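Local coordinates for putative aminotransferase (Actinomadura melliaura, PDB 4ZWV), which probably acts as a pyridoxal phosphate-dependent sugar aminotransferase in making the aminopentose of the indolocarbazole AT2433, at residues R97-D102 / E116-P121. Residues are numbered along the deposited sequence; the frame is centred on the assembly and turned at random. Where two conformers were deposited one is given.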
ATOM      1  N   ARG A  97     -15.984   4.780 -12.756  0.63 12.22           N
ATOM      2  CA  ARG A  97     -16.387   6.165 -12.909  0.63 12.06           C
ATOM      3  C   ARG A  97     -17.141   6.655 -11.669  0.63 12.72           C
ATOM      4  O   ARG A  97     -18.058   5.985 -11.198  0.63 15.46           O
ATOM      5  CB  ARG A  97     -17.252   6.279 -14.164  0.63 17.42           C
ATOM      6  CG  ARG A  97     -18.099   7.507 -14.287  0.63 19.63           C
ATOM      7  CD  ARG A  97     -18.767   7.527 -15.660  0.63 25.20           C
ATOM      8  NE  ARG A  97     -19.688   6.411 -15.871  0.63 23.16           N
ATOM      9  CZ  ARG A  97     -20.999   6.484 -15.657  0.63 22.53           C
ATOM     10  NH1 ARG A  97     -21.531   7.615 -15.218  0.63 22.55           N
ATOM     11  NH2 ARG A  97     -21.780   5.434 -15.883  0.63 27.36           N
ATOM     12  N   ILE A  98     -16.746   7.811 -11.131  1.00 12.16           N
ATOM     13  CA  ILE A  98     -17.425   8.376  -9.968  1.00 12.96           C
ATOM     14  C   ILE A  98     -18.661   9.151 -10.419  1.00 11.14           C
ATOM     15  O   ILE A  98     -18.578   9.975 -11.333  1.00 13.76           O
ATOM     16  CB  ILE A  98     -16.516   9.323  -9.171  1.00 12.15           C
ATOM     17  CG1 ILE A  98     -15.256   8.604  -8.681  1.00 11.95           C
ATOM     18  CG2 ILE A  98     -17.263   9.909  -7.982  1.00 15.20           C
ATOM     19  CD1 ILE A  98     -14.185   9.555  -8.159  1.00 12.76           C
ATOM     20  N   THR A  99     -19.803   8.887  -9.790  1.00 10.76           N
ATOM     21  CA  THR A  99     -20.965   9.748  -9.945  1.00 11.67           C
ATOM     22  C   THR A  99     -21.184  10.419  -8.598  1.00 11.77           C
ATOM     23  O   THR A  99     -21.456   9.750  -7.594  1.00 11.24           O
ATOM     24  CB  THR A  99     -22.212   8.977 -10.373  1.00 15.97           C
ATOM     25  OG1 THR A  99     -22.017   8.454 -11.693  1.00 19.46           O
ATOM     26  CG2 THR A  99     -23.428   9.894 -10.372  1.00 17.29           C
ATOM     27  N   TRP A 100     -21.024  11.741  -8.573  1.00 10.51           N
ATOM     28  CA  TRP A 100     -21.100  12.467  -7.313  1.00  9.60           C
ATOM     29  C   TRP A 100     -22.516  12.518  -6.763  1.00 10.39           C
ATOM     30  O   TRP A 100     -23.469  12.758  -7.501  1.00 12.97           O
ATOM     31  CB  TRP A 100     -20.597  13.909  -7.458  1.00 10.48           C
ATOM     32  CG  TRP A 100     -19.169  14.056  -7.860  1.00 12.20           C
ATOM     33  CD1 TRP A 100     -18.697  14.721  -8.955  1.00 12.15           C
ATOM     34  CD2 TRP A 100     -18.013  13.565  -7.159  1.00  9.84           C
ATOM     35  NE1 TRP A 100     -17.326  14.655  -8.996  1.00 12.49           N
ATOM     36  CE2 TRP A 100     -16.878  13.964  -7.900  1.00 12.35           C
ATOM     37  CE3 TRP A 100     -17.829  12.825  -5.982  1.00 11.03           C
ATOM     38  CZ2 TRP A 100     -15.574  13.647  -7.503  1.00 12.16           C
ATOM     39  CZ3 TRP A 100     -16.532  12.510  -5.587  1.00 12.35           C
ATOM     40  CH2 TRP A 100     -15.428  12.919  -6.346  1.00 12.51           C
ATOM     41  N   VAL A 101     -22.617  12.307  -5.457  1.00 10.95           N
ATOM     42  CA  VAL A 101     -23.862  12.467  -4.718  1.00 12.02           C
ATOM     43  C   VAL A 101     -23.726  13.687  -3.814  1.00 10.05           C
ATOM     44  O   VAL A 101     -22.655  13.938  -3.238  1.00 12.47           O
ATOM     45  CB  VAL A 101     -24.187  11.212  -3.882  1.00 11.54           C
ATOM     46  CG1 VAL A 101     -25.554  11.338  -3.187  1.00 11.36           C
ATOM     47  CG2 VAL A 101     -24.170   9.975  -4.778  1.00 13.07           C
ATOM     48  N   ASP A 102     -24.813  14.441  -3.704  1.00 11.00           N
ATOM     49  CA  ASP A 102     -24.826  15.670  -2.931  1.00 12.73           C
ATOM     50  C   ASP A 102     -24.728  15.380  -1.443  1.00 12.66           C
ATOM     51  O   ASP A 102     -24.801  14.227  -0.999  1.00 13.07           O
ATOM     52  CB  ASP A 102     -26.101  16.457  -3.234  1.00 12.13           C
ATOM     53  CG  ASP A 102     -25.934  17.965  -3.088  1.00 14.17           C
ATOM     54  OD1 ASP A 102     -24.926  18.424  -2.504  1.00 13.98           O
ATOM     55  OD2 ASP A 102     -26.828  18.679  -3.585  1.00 15.92           O
ATOM     56  N   GLU A 116     -30.751   8.116  -3.941  1.00 13.63           N
ATOM     57  CA  GLU A 116     -31.777   7.275  -4.542  1.00 14.46           C
ATOM     58  C   GLU A 116     -32.088   7.719  -5.977  1.00 16.19           C
ATOM     59  O   GLU A 116     -32.291   6.877  -6.863  1.00 17.51           O
ATOM     60  CB  GLU A 116     -33.048   7.261  -3.694  1.00 17.16           C
ATOM     61  CG  GLU A 116     -34.093   6.325  -4.299  1.00 17.02           C
ATOM     62  CD  GLU A 116     -35.122   5.819  -3.310  1.00 25.19           C
ATOM     63  OE1 GLU A 116     -35.290   6.430  -2.233  1.00 24.74           O
ATOM     64  OE2 GLU A 116     -35.778   4.801  -3.631  1.00 26.66           O
ATOM     65  N   ARG A 117     -32.074   9.027  -6.225  1.00 14.13           N
ATOM     66  CA  ARG A 117     -32.318   9.534  -7.575  1.00 15.56           C
ATOM     67  C   ARG A 117     -31.212   9.146  -8.560  1.00 15.26           C
ATOM     68  O   ARG A 117     -31.446   9.089  -9.772  1.00 19.02           O
ATOM     69  CB  ARG A 117     -32.462  11.056  -7.561  1.00 17.33           C
ATOM     70  CG  ARG A 117     -33.737  11.557  -6.904  1.00 23.25           C
ATOM     71  CD  ARG A 117     -33.924  13.050  -7.150  1.00 26.71           C
ATOM     72  NE  ARG A 117     -32.804  13.843  -6.663  1.00 24.68           N
ATOM     73  CZ  ARG A 117     -32.792  14.495  -5.502  1.00 25.59           C
ATOM     74  NH1 ARG A 117     -33.849  14.463  -4.693  1.00 25.51           N
ATOM     75  NH2 ARG A 117     -31.722  15.194  -5.159  1.00 22.40           N
ATOM     76  N   LYS A 118     -30.010   8.881  -8.053  1.00 13.38           N
ATOM     77  CA  LYS A 118     -28.871   8.673  -8.946  1.00 12.10           C
ATOM     78  C   LYS A 118     -28.489   7.212  -9.165  1.00 13.57           C
ATOM     79  O   LYS A 118     -27.646   6.908 -10.004  1.00 16.18           O
ATOM     80  CB  LYS A 118     -27.673   9.466  -8.431  1.00 13.19           C
ATOM     81  CG  LYS A 118     -27.836  10.956  -8.715  1.00 15.34           C
ATOM     82  CD  LYS A 118     -26.762  11.788  -8.050  1.00 12.54           C
ATOM     83  CE  LYS A 118     -26.815  13.217  -8.572  1.00 15.11           C
ATOM     84  NZ  LYS A 118     -25.958  14.134  -7.768  1.00 13.43           N
ATOM     85  N   ILE A 119     -29.101   6.302  -8.418  1.00 15.09           N
ATOM     86  CA  ILE A 119     -28.900   4.881  -8.701  1.00 12.31           C
ATOM     87  C   ILE A 119     -29.457   4.592 -10.095  1.00 12.69           C
ATOM     88  O   ILE A 119     -30.555   5.038 -10.448  1.00 15.77           O
ATOM     89  CB  ILE A 119     -29.572   4.000  -7.643  1.00 13.51           C
ATOM     90  CG1 ILE A 119     -28.855   4.165  -6.311  1.00 13.91           C
ATOM     91  CG2 ILE A 119     -29.582   2.531  -8.074  1.00 16.89           C
ATOM     92  CD1 ILE A 119     -29.559   3.487  -5.152  1.00 17.45           C
ATOM     93  N   SER A 120     -28.676   3.888 -10.904  1.00 15.48           N
ATOM     94  CA  SER A 120     -29.010   3.691 -12.309  1.00 19.11           C
ATOM     95  C   SER A 120     -28.622   2.277 -12.731  1.00 14.80           C
ATOM     96  O   SER A 120     -27.988   1.557 -11.951  1.00 14.36           O
ATOM     97  CB  SER A 120     -28.287   4.728 -13.181  1.00 19.78           C
ATOM     98  OG  SER A 120     -26.929   4.386 -13.347  1.00 19.01           O
ATOM     99  N   PRO A 121     -28.989   1.877 -13.965  1.00 16.90           N
ATOM    100  CA  PRO A 121     -28.529   0.569 -14.443  1.00 15.44           C
ATOM    101  C   PRO A 121     -27.007   0.427 -14.469  1.00 17.73           C
ATOM    102  O   PRO A 121     -26.524  -0.698 -14.516  1.00 17.11           O
ATOM    103  CB  PRO A 121     -29.112   0.499 -15.858  1.00 14.65           C
ATOM    104  CG  PRO A 121     -30.350   1.329 -15.786  1.00 17.53           C
ATOM    105  CD  PRO A 121     -29.997   2.463 -14.869  1.00 18.05           C
TER
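Lys-118 reaches across to the end of strand 97-100 and donates a hydrogen bond from its ammonium group to the main-chain carbonyl of Trp-100, a worked example of how one long side chain can tie a helix to the edge of a sheet. NZ lies 2.9 Å from Trp-100 O; the C=O...NZ angle is 146° and the nitrogen is tilted 21° from the carbonyl plane. With CG anti to the carbonyl carbon of Lys-118 (chi1 -75°) and the chain extended from there on, the methylenes run across the end of the strand, steeply to its direction, and bring the amine to its acceptor. Lys-118 CD and CE each lie 3.5 Å from Trp-100 O, so the carbonyl oxygen is approached by the last carbons of the chain as well as by its nitrogen. The aliphatic part also runs past Thr-99, whose CG2 is 4.5 Å from Lys-118 CD, while NZ stands 4.1 Å from Val-101 CA. Beyond the bonded oxygen, the same amine makes a salt bridge with Asp-114 one turn earlier in helix 112-118, and Asp-114 in turn accepts from the backbone N of Asp-102; the carboxylate thus helps position both the lysine and the segment it grips.

Strand 97-100 is an outermost strand of the mixed seven-stranded sheet, at the heart of the large domain in this aminotransferase fold, and pairs in parallel with strand 76-79. Helix 112-118 follows it and ends at Lys-118 before the chain turns toward strand 123-129. The indole of Trp-100 leaves the strand away from the lysine, toward helix 85-93, and Ile-98 CG2 sits 3.5 Å above one of its faces, offset toward the rim. On the lysine's side, Thr-99 OG1 hydrogen-bonds to Glu-76, leaving its methyl to face the lysine chain.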